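Side-chain contact in ferritin (Pseudo-nitzschia multiseries, PDB 4IWK), which probably stores iron in a soluble, non-toxic form, taking it up as ferrous ions and oxidising them with dioxygen to a ferric deposit: residues A[137-140]-A[141-145]. Residues are numbered along the deposited sequence; the frame is centred on the assembly and turned at random.
Sequences SILA and KVTDE
Lys-141 folds back one turn onto Ser-137 near the C-terminal end of helix 115-145, the last long helix of the ferritin four-helix bundle. The backbone bond from Lys-141 N to Ser-137 O, 3.0 Å, joins the same two residues. From CB, which rests 3.5 Å from Ile-138 O, the lysine chain runs back along the helix: CG, anti to its own carbonyl carbon (chi1 -68°), lies 3.4 Å from Ser-137 O, and CD follows past the same oxygen. CE then comes within 3.8 Å of Ser-137 OG, and the bend at chi4 (30°) swings NZ in to donate to that hydroxyl at 2.7 Å. The ammonium also forms a salt bridge with Glu-36 and a hydrogen bond to Asp-34 O, both of a neighbouring subunit; Ser-137 OG bonds to that Glu-36 too, tying this face of the helix into the subunit interface of the 24-chain shell. A leucine in place of Lys-141 would probably leave Glu-36 of the neighbour without this countercharge and Ser-137 OG without this donor. Asp-144 pairs with Arg-153 of that subunit and with Arg-147 of its own chain. Ile-138 packs on Trp-88 of helix 84-111 and Val-142 on Leu-152 of the short helix 151-158; between them Ile-138 CG2 and Val-142 CG2 meet at 4.0 Å, and the same valine methyl lies 3.2 Å from Ile-138 O.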
loop_
_atom_site.group_PDB
_atom_site.type_symbol
_atom_site.label_atom_id
_atom_site.label_comp_id
_atom_site.label_asym_id
_atom_site.label_seq_id
_atom_site.Cartn_x
_atom_site.Cartn_y
_atom_site.Cartn_z
ATOM N N SER A 137 18.409 45.031 8.697
ATOM C CA SER A 137 18.911 44.115 9.726
ATOM C C SER A 137 20.204 43.424 9.243
ATOM O O SER A 137 21.148 43.265 10.007
ATOM C CB SER A 137 17.841 43.033 10.007
ATOM O OG SER A 137 18.367 42.000 10.802
ATOM N N ILE A 138 20.258 43.040 7.975
ATOM C CA ILE A 138 21.513 42.461 7.471
ATOM C C ILE A 138 22.672 43.472 7.532
ATOM O O ILE A 138 23.823 43.103 7.975
ATOM C CB ILE A 138 21.313 41.936 5.980
ATOM C CG1 ILE A 138 20.364 40.755 5.984
ATOM C CG2 ILE A 138 22.721 41.575 5.415
ATOM C CD1 ILE A 138 19.810 40.349 4.581
ATOM N N LEU A 139 22.400 44.709 7.094
ATOM C CA LEU A 139 23.390 45.803 7.147
ATOM C C LEU A 139 23.890 45.905 8.617
ATOM O O LEU A 139 25.089 46.045 8.879
ATOM C CB LEU A 139 22.809 47.112 6.657
ATOM C CG LEU A 139 23.724 48.302 6.781
ATOM C CD1 LEU A 139 24.969 48.012 5.909
ATOM C CD2 LEU A 139 22.964 49.563 6.225
ATOM N N ALA A 140 22.960 45.823 9.598
ATOM C CA ALA A 140 23.392 45.988 10.982
ATOM C C ALA A 140 24.320 44.829 11.374
ATOM O O ALA A 140 25.328 45.041 12.092
ATOM C CB ALA A 140 22.145 46.003 11.939
ATOM N N LYS A 141 23.958 43.608 11.004
ATOM C CA LYS A 141 24.829 42.459 11.344
ATOM C C LYS A 141 26.209 42.567 10.628
ATOM O O LYS A 141 27.286 42.301 11.198
ATOM C CB LYS A 141 24.132 41.173 10.887
ATOM C CG LYS A 141 22.849 40.846 11.707
ATOM C CD LYS A 141 22.168 39.705 10.931
ATOM C CE LYS A 141 20.820 39.246 11.487
ATOM N NZ LYS A 141 20.179 40.453 12.139
ATOM N N VAL A 142 26.174 42.962 9.364
ATOM C CA VAL A 142 27.442 43.132 8.628
ATOM C C VAL A 142 28.333 44.135 9.273
ATOM O O VAL A 142 29.560 43.905 9.412
ATOM C CB VAL A 142 27.130 43.575 7.193
ATOM C CG1 VAL A 142 28.398 44.065 6.458
ATOM C CG2 VAL A 142 26.514 42.407 6.433
ATOM N N THR A 143 27.772 45.266 9.636
ATOM C CA THR A 143 28.539 46.310 10.228
ATOM C C THR A 143 29.122 45.871 11.570
ATOM O O THR A 143 30.328 46.143 11.806
ATOM C CB THR A 143 27.715 47.607 10.351
ATOM O OG1 THR A 143 27.357 48.015 9.005
ATOM C CG2 THR A 143 28.552 48.689 11.027
ATOM N N ASP A 144 28.387 45.119 12.399
ATOM C CA ASP A 144 28.947 44.719 13.680
ATOM C C ASP A 144 30.026 43.606 13.512
ATOM O O ASP A 144 31.124 43.696 14.140
ATOM C CB ASP A 144 27.725 44.187 14.502
ATOM C CG ASP A 144 27.985 44.056 15.953
ATOM O OD1 ASP A 144 29.032 44.593 16.448
ATOM O OD2 ASP A 144 27.100 43.479 16.655
ATOM N N GLU A 145 29.711 42.597 12.687
ATOM C CA GLU A 145 30.645 41.464 12.500
ATOM C C GLU A 145 31.916 41.968 11.902
ATOM O O GLU A 145 32.993 41.426 12.157
ATOM C CB GLU A 145 30.016 40.402 11.627
ATOM C CG GLU A 145 28.852 39.815 12.372
ATOM C CD GLU A 145 28.446 38.496 11.803
ATOM O OE1 GLU A 145 29.354 37.787 11.218
ATOM O OE2 GLU A 145 27.216 38.222 11.919
#